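Long-range contacts in glutathione-independent glyoxalase DJ-1 (Schizosaccharomyces pombe, PDB 4QYT), which converts methylglyoxal to D-lactate in a single glutathione-independent step and is involved in protection against reactive oxygen species: residues N107-M112 and N157-Q162; V7-A12 and I76-G81; D69-Y74 and V99-K104. All blocks are in the same frame, centred on the assembly; numbering follows the deposited sequence. Where two conformers were deposited one is given.

Contact 1 of 3, residues N107-M112 and N157-Q162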
# COMPACT_ATOMS: atom_id res chain seq x y z
N ASN A 107 26.20 5.02 6.93
CA ASN A 107 24.97 5.45 7.56
C ASN A 107 24.05 6.27 6.66
O ASN A 107 23.15 6.97 7.16
CB ASN A 107 25.27 6.12 8.89
CG ASN A 107 25.70 5.12 9.94
OD1 ASN A 107 24.94 4.18 10.21
ND2 ASN A 107 26.93 5.19 10.39
N LYS A 108 24.17 6.07 5.35
CA LYS A 108 23.14 6.45 4.37
C LYS A 108 22.64 5.19 3.70
O LYS A 108 23.39 4.21 3.59
CB LYS A 108 23.71 7.38 3.31
CG LYS A 108 24.27 8.71 3.80
CD LYS A 108 23.23 9.58 4.47
CE LYS A 108 23.76 10.97 4.70
NZ LYS A 108 22.87 11.79 5.60
N TRP A 109 21.43 5.25 3.15
CA TRP A 109 20.80 4.07 2.54
C TRP A 109 19.90 4.56 1.40
O TRP A 109 19.26 5.62 1.51
CB TRP A 109 19.95 3.31 3.58
CG TRP A 109 20.72 2.87 4.79
CD1 TRP A 109 20.91 3.57 5.96
CD2 TRP A 109 21.56 1.72 4.88
NE1 TRP A 109 21.79 2.90 6.79
CE2 TRP A 109 22.20 1.77 6.14
CE3 TRP A 109 21.85 0.65 4.03
CZ2 TRP A 109 23.08 0.80 6.56
CZ3 TRP A 109 22.73 -0.33 4.47
CH2 TRP A 109 23.27 -0.26 5.73
N ILE A 110 19.87 3.75 0.33
CA ILE A 110 19.03 4.05 -0.84
C ILE A 110 18.14 2.86 -1.09
O ILE A 110 18.63 1.71 -1.10
CB ILE A 110 19.92 4.24 -2.10
CG1 ILE A 110 20.99 5.33 -1.90
CG2 ILE A 110 19.05 4.57 -3.31
CD1 ILE A 110 22.18 5.07 -2.77
N GLY A 111 16.84 3.10 -1.32
CA GLY A 111 15.96 2.05 -1.77
C GLY A 111 15.34 2.41 -3.11
O GLY A 111 14.91 3.56 -3.29
N MET A 112 15.22 1.43 -3.99
CA MET A 112 14.50 1.64 -5.27
C MET A 112 13.63 0.42 -5.54
O MET A 112 14.08 -0.72 -5.39
CB MET A 112 15.48 1.75 -6.44
CG MET A 112 16.50 2.87 -6.27
SD MET A 112 17.66 2.84 -7.66
CE MET A 112 18.78 4.13 -7.14
N ASN A 157 24.94 -0.18 0.10
CA ASN A 157 23.80 0.41 0.82
C ASN A 157 22.63 0.71 -0.11
O ASN A 157 21.80 1.55 0.22
CB ASN A 157 24.25 1.69 1.55
CG ASN A 157 24.73 2.77 0.62
OD1 ASN A 157 25.10 2.51 -0.54
ND2 ASN A 157 24.70 4.00 1.12
N LEU A 158 22.53 -0.09 -1.18
CA LEU A 158 21.46 0.02 -2.17
C LEU A 158 20.56 -1.21 -2.05
O LEU A 158 21.01 -2.35 -2.27
CB LEU A 158 22.03 0.09 -3.57
CG LEU A 158 20.98 0.09 -4.71
CD1 LEU A 158 20.07 1.30 -4.64
CD2 LEU A 158 21.67 -0.05 -6.06
N ILE A 159 19.30 -0.97 -1.73
CA ILE A 159 18.27 -1.99 -1.72
C ILE A 159 17.42 -1.79 -2.98
O ILE A 159 16.88 -0.70 -3.21
CB ILE A 159 17.39 -1.81 -0.46
CG1 ILE A 159 18.18 -2.06 0.84
CG2 ILE A 159 16.17 -2.73 -0.52
CD1 ILE A 159 19.14 -0.97 1.30
N THR A 160 17.25 -2.87 -3.75
CA THR A 160 16.33 -2.86 -4.88
C THR A 160 15.33 -4.00 -4.77
O THR A 160 15.56 -4.98 -4.06
CB THR A 160 17.08 -2.87 -6.23
OG1 THR A 160 17.88 -4.05 -6.35
CG2 THR A 160 17.89 -1.63 -6.42
N SER A 161 14.16 -3.81 -5.38
CA SER A 161 13.07 -4.77 -5.25
C SER A 161 12.14 -4.73 -6.45
O SER A 161 12.23 -3.85 -7.28
CB SER A 161 12.33 -4.47 -3.96
OG SER A 161 11.39 -5.43 -3.59
N GLN A 162 11.33 -5.77 -6.61
CA GLN A 162 10.70 -6.05 -7.89
C GLN A 162 9.39 -5.32 -8.17
O GLN A 162 9.16 -4.89 -9.31
CB GLN A 162 10.46 -7.55 -8.01
CG GLN A 162 11.77 -8.34 -8.07
CD GLN A 162 11.57 -9.79 -8.40
OE1 GLN A 162 10.84 -10.50 -7.72
NE2 GLN A 162 12.24 -10.25 -9.46
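The indole of Trp109 and the amide of Asn157 meet obliquely, their planes 59° apart. Trp109 has two conformers. In the one described here, Asn157 CB touches the six-membered ring, 3.6 Å from Trp109 CE3. The amide itself turns away from the indole. Asn157 CG sits between the backbone N and the carbonyl carbon (chi1 62°), which brings ND2 beside the carbonyl of Lys108, on the neighbouring segment. Asn157 ND2 donates to Lys108 O at 2.8 Å. Lys108 O lies near the amide plane, but the donor stands well above the carbonyl plane. Asn157 ND2 also bonds Phe102 O, and OD1 accepts from Lys104 N. With an alanine here, Lys108 O and Phe102 O would probably lose this donor, and Lys104 N would be left without its acceptor.

Beyond this amide the strands run parallel. Ile110 N donates to Asn157 O at 2.9 Å. Ile159 N donates in turn to Ile110 O, and Met112 N to Ile159 O. Ser161 N to Met112 O is a weaker last rung. Leu158 CD1 packs on Ile110 CG2 at 3.7 Å and on Met112 CE at 4.0 Å. Helix 93-102 covers Ile110 and Met112 on this face. Helix 167-178 meets Trp109 and Ile159 on the other.

Strand 109-112 leads to Cys114, the probable nucleophile, which is a sulfinic acid in this crystal. Such a parallel strand pair ending near the reactive cysteine belongs to the DJ-1/PfpI alpha/beta sandwich.

Contact 2 of 3, residues V7-A12 and I76-G81; sequences VCLFVA and IAIIPG
Val7 pairs with Ile76, Cys8 with Ala77 and Leu9 with Ile78 in parallel register. The axes of the two short strands are 4.8 Å apart at closest, with 17° between them. Cys8 N donates to Ile76 O at 2.9 Å. Ile78 N then donates to Cys8 O, and Phe10 N to Ile78 O. After Phe10 the backbones separate. Pro80 offers no N-H, and its ring lies against the chain: Pro80 CD is 3.1 Å from Phe10 O. That carbonyl is buried and has no hydrogen-bond partner.

These are the first and fourth strands in chain order, and they lie side by side in the middle of the central sheet. In its alpha/beta sandwich, one strand leads to helix 17-29 and the other, through Pro80 and Gly81, to helix 83-90. The Pro80 side chain is about 4 Å from that of Glu19, a probable active-site residue. A weak bond joins Gly81 N to Glu19 OE1.

Val7, Leu9, Ile76 and Ile78 share one face of the sheet. Val7 CG1 touches Ile78 CD1 at 3.7 Å, while Val7 CG2 meets Ile76 CD1. Leu9 CG lies anti to the backbone N (chi1 -177°), and its branch CD1 reaches Ile78 CG2 at 3.6 Å. Cys8 and Ala77 point to the other face. There Cys8 SG sits 3.8 Å above the centre of the Phe10 ring. The edge of that ring meets Ile78 O, while Ala77 CB comes at it obliquely.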
# COMPACT_ATOMS: atom_id res chain seq x y z
N VAL A 7 13.95 9.71 7.02
CA VAL A 7 13.71 9.11 5.71
C VAL A 7 13.00 10.09 4.79
O VAL A 7 12.05 10.77 5.19
CB VAL A 7 12.87 7.82 5.89
CG1 VAL A 7 12.63 7.13 4.56
CG2 VAL A 7 13.54 6.88 6.88
N CYS A 8 13.43 10.08 3.53
CA CYS A 8 12.72 10.74 2.44
C CYS A 8 12.14 9.68 1.50
O CYS A 8 12.90 8.88 0.93
CB CYS A 8 13.68 11.60 1.63
SG CYS A 8 12.97 12.23 0.10
N LEU A 9 10.82 9.71 1.35
CA LEU A 9 10.15 8.89 0.34
C LEU A 9 9.79 9.84 -0.81
O LEU A 9 8.91 10.68 -0.71
CB LEU A 9 8.93 8.25 0.99
CG LEU A 9 8.10 7.31 0.17
CD1 LEU A 9 8.80 6.37 -0.71
CD2 LEU A 9 7.06 6.63 1.01
N PHE A 10 10.56 9.72 -1.91
CA PHE A 10 10.25 10.53 -3.08
C PHE A 10 8.93 10.08 -3.67
O PHE A 10 8.56 8.91 -3.65
CB PHE A 10 11.36 10.41 -4.12
CG PHE A 10 12.60 11.19 -3.82
CD1 PHE A 10 12.58 12.58 -3.83
CD2 PHE A 10 13.82 10.57 -3.58
CE1 PHE A 10 13.74 13.31 -3.62
CE2 PHE A 10 14.97 11.31 -3.39
CZ PHE A 10 14.94 12.68 -3.41
N VAL A 11 8.26 11.03 -4.33
CA VAL A 11 6.96 10.77 -4.95
C VAL A 11 6.80 11.73 -6.11
O VAL A 11 7.24 12.88 -6.04
CB VAL A 11 5.81 10.85 -3.93
CG1 VAL A 11 5.60 12.28 -3.41
CG2 VAL A 11 4.50 10.26 -4.44
N ALA A 12 6.15 11.27 -7.17
CA ALA A 12 5.89 12.09 -8.35
C ALA A 12 4.48 11.76 -8.82
O ALA A 12 3.91 10.73 -8.45
CB ALA A 12 6.92 11.74 -9.43
N ILE A 76 18.01 8.28 4.54
CA ILE A 76 17.53 7.24 3.63
C ILE A 76 16.73 7.95 2.54
O ILE A 76 15.90 8.80 2.84
CB ILE A 76 16.65 6.20 4.35
CG1 ILE A 76 17.37 5.56 5.54
CG2 ILE A 76 16.15 5.14 3.36
CD1 ILE A 76 16.63 4.40 6.15
N ALA A 77 17.00 7.55 1.29
CA ALA A 77 16.25 8.04 0.14
C ALA A 77 15.57 6.86 -0.52
O ALA A 77 16.26 5.90 -0.87
CB ALA A 77 17.17 8.73 -0.85
N ILE A 78 14.26 6.95 -0.72
CA ILE A 78 13.49 5.85 -1.31
C ILE A 78 12.83 6.36 -2.59
O ILE A 78 12.16 7.39 -2.61
CB ILE A 78 12.41 5.34 -0.32
CG1 ILE A 78 13.04 4.92 1.02
CG2 ILE A 78 11.62 4.19 -0.97
CD1 ILE A 78 12.04 4.53 2.06
N ILE A 79 12.96 5.52 -3.63
CA ILE A 79 12.44 5.79 -4.95
C ILE A 79 11.48 4.67 -5.29
O ILE A 79 11.87 3.51 -5.52
CB ILE A 79 13.54 5.93 -6.02
CG1 ILE A 79 14.60 6.89 -5.50
CG2 ILE A 79 12.91 6.54 -7.28
CD1 ILE A 79 15.79 7.08 -6.40
N PRO A 80 10.19 5.00 -5.24
CA PRO A 80 9.20 4.00 -5.61
C PRO A 80 9.00 3.96 -7.13
O PRO A 80 9.53 4.79 -7.88
CB PRO A 80 7.94 4.50 -4.88
CG PRO A 80 8.13 6.02 -4.87
CD PRO A 80 9.58 6.25 -4.75
N GLY A 81 8.19 2.97 -7.57
CA GLY A 81 7.92 2.78 -8.98
C GLY A 81 6.58 3.29 -9.43
O GLY A 81 6.10 4.31 -8.94

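Contact 3 of 3, residues D69-Y74 and V99-K104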
# COMPACT_ATOMS: atom_id res chain seq x y z
N ASP A 69 22.43 19.70 0.77
CA ASP A 69 21.49 20.07 1.82
C ASP A 69 20.56 18.91 2.16
O ASP A 69 20.19 18.69 3.31
CB ASP A 69 20.75 21.35 1.49
CG ASP A 69 20.18 21.98 2.75
OD1 ASP A 69 21.01 22.47 3.55
OD2 ASP A 69 18.96 21.99 2.93
N PHE A 70 20.14 18.18 1.12
CA PHE A 70 19.35 16.98 1.31
C PHE A 70 20.05 16.02 2.24
O PHE A 70 19.44 15.46 3.17
CB PHE A 70 19.07 16.33 -0.04
CG PHE A 70 18.17 15.13 0.06
CD1 PHE A 70 18.67 13.89 0.39
CD2 PHE A 70 16.84 15.22 -0.26
CE1 PHE A 70 17.86 12.77 0.42
CE2 PHE A 70 16.02 14.10 -0.29
CZ PHE A 70 16.53 12.88 0.04
N ALA A 71 21.35 15.82 2.02
CA ALA A 71 22.11 14.90 2.83
C ALA A 71 22.28 15.35 4.27
O ALA A 71 22.50 14.55 5.17
CB ALA A 71 23.48 14.66 2.20
N LYS A 72 22.14 16.65 4.51
CA LYS A 72 22.11 17.17 5.87
C LYS A 72 20.78 16.91 6.58
O LYS A 72 20.71 16.99 7.80
CB LYS A 72 22.35 18.67 5.88
CG LYS A 72 23.75 19.08 5.46
CD LYS A 72 23.91 20.58 5.34
CE LYS A 72 25.27 21.01 4.84
NZ LYS A 72 25.30 22.50 4.70
N GLN A 73 19.74 16.62 5.83
CA GLN A 73 18.38 16.44 6.36
C GLN A 73 17.94 14.99 6.44
O GLN A 73 17.10 14.67 7.31
CB GLN A 73 17.37 17.22 5.52
CG GLN A 73 17.60 18.72 5.54
CD GLN A 73 16.50 19.46 4.81
OE1 GLN A 73 15.32 19.28 5.08
NE2 GLN A 73 16.88 20.31 3.86
N TYR A 74 18.40 14.14 5.54
CA TYR A 74 17.88 12.78 5.40
C TYR A 74 19.01 11.79 5.37
O TYR A 74 20.10 12.07 4.87
CB TYR A 74 17.03 12.65 4.11
CG TYR A 74 15.83 13.51 4.09
CD1 TYR A 74 14.70 13.22 4.85
CD2 TYR A 74 15.77 14.63 3.30
CE1 TYR A 74 13.58 14.03 4.83
CE2 TYR A 74 14.66 15.45 3.26
CZ TYR A 74 13.56 15.16 4.06
OH TYR A 74 12.46 15.99 4.01
N VAL A 99 21.16 10.12 -4.94
CA VAL A 99 21.57 8.72 -4.99
C VAL A 99 23.10 8.55 -5.10
O VAL A 99 23.69 7.72 -4.41
CB VAL A 99 20.78 8.01 -6.14
CG1 VAL A 99 21.38 6.69 -6.55
CG2 VAL A 99 19.31 7.90 -5.76
N LYS A 100 23.70 9.33 -5.96
CA LYS A 100 25.16 9.29 -6.12
C LYS A 100 25.87 9.69 -4.86
O LYS A 100 26.90 9.09 -4.49
CB LYS A 100 25.58 10.19 -7.28
CG LYS A 100 25.18 9.64 -8.63
CD LYS A 100 25.54 10.58 -9.75
CE LYS A 100 27.01 10.47 -10.08
NZ LYS A 100 27.39 9.13 -10.65
N GLU A 101 25.37 10.73 -4.19
CA GLU A 101 26.00 11.14 -2.94
C GLU A 101 25.88 10.08 -1.87
O GLU A 101 26.81 9.87 -1.08
CB GLU A 101 25.38 12.44 -2.42
CG GLU A 101 25.95 12.90 -1.09
CD GLU A 101 27.45 13.12 -1.11
OE1 GLU A 101 27.96 13.65 -2.14
OE2 GLU A 101 28.07 12.97 -0.01
N PHE A 102 24.72 9.44 -1.79
CA PHE A 102 24.48 8.49 -0.74
C PHE A 102 25.21 7.18 -0.95
O PHE A 102 25.49 6.47 0.01
CB PHE A 102 22.98 8.21 -0.57
CG PHE A 102 22.20 9.21 0.25
CD1 PHE A 102 22.62 10.50 0.44
CD2 PHE A 102 21.02 8.82 0.84
CE1 PHE A 102 21.89 11.36 1.21
CE2 PHE A 102 20.27 9.69 1.60
CZ PHE A 102 20.71 10.96 1.79
N TYR A 103 25.46 6.79 -2.21
CA TYR A 103 25.95 5.44 -2.49
C TYR A 103 27.29 5.22 -1.80
O TYR A 103 28.22 5.98 -1.94
CB TYR A 103 26.07 5.21 -3.99
CG TYR A 103 26.38 3.77 -4.36
CD1 TYR A 103 25.46 2.77 -4.17
CD2 TYR A 103 27.64 3.40 -4.78
CE1 TYR A 103 25.72 1.45 -4.45
CE2 TYR A 103 27.93 2.07 -5.09
CZ TYR A 103 26.96 1.10 -4.91
OH TYR A 103 27.24 -0.22 -5.20
N LYS A 104 27.37 4.10 -1.09
CA LYS A 104 28.56 3.69 -0.35
C LYS A 104 28.95 4.65 0.76
O LYS A 104 30.01 4.50 1.32
CB LYS A 104 29.74 3.42 -1.27
CG LYS A 104 29.65 2.09 -1.95
CD LYS A 104 30.84 1.77 -2.83
CE LYS A 104 32.00 1.43 -1.95
NZ LYS A 104 33.11 0.84 -2.75
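The rings of Phe70 and Phe102 meet at a slant. Their planes are 52° apart and their centroids 5.8 Å. Phe102 CZ comes in at the edge of the Phe70 ring, near its plane, 3.6 Å from Phe70 CE1. The two side chains cross at about a right angle. Phe70 holds CG anti to its own N (chi1 -176°), and this carries its ring down from helix 67-73 to the sheet. Phe102 has CG anti to the carbonyl carbon instead (chi1 -82°), and its ring reaches across to the neighbouring helix.

Tyr74 covers one face of Phe70: Tyr74 CD2 lies 3.6 Å above that ring, over its centre. Phe70 is thus met by Tyr74 on a face and by Phe102 at an edge. It also meets Phe10 of the sheet, the two rings nearly parallel.

Ala71 packs beside Phe102. Ala71 CB is 3.8 Å from Phe102 CE1, at the edge of the ring. Tyr74 O comes within 3.3 Å of Phe102 CZ. This carbonyl and Ala71 O both accept from Lys108 NZ. Lys108, just before strand 109-112, is thereby tied to the backbone around Ala71 and Tyr74. The phenol OH of Tyr74 bonds Asp35 and Arg59.

Phe70 and Tyr74 rest on Cys8, and Phe102 rests on Ala77 and Ile110. The two helices, side by side on one face of the mostly parallel central sheet and joined by aromatic side chains, belong to one helical layer of the alpha/beta sandwich of the DJ-1/PfpI fold.

Overall arrangement
From the N terminus, strand 7-12 comes first, and contact 2 closes a long loop when strand 76-79 pairs with it. Within that loop helix 67-73 has already begun contact 3, which closes later, at the end of helix 93-102. Contacts 2 and 3 therefore cross. Contact 1 follows both in series: it opens at 107-112 and closes at 157-162. Strand 76-79 also pairs with strand 109-112, through Gly111, so contacts 1 and 2 are parts of one continuous sheet. Contact 3 is part of the helical layer on one face of that sheet. Polar bonds join it to contact 1, and side-chain packing joins it to contact 2.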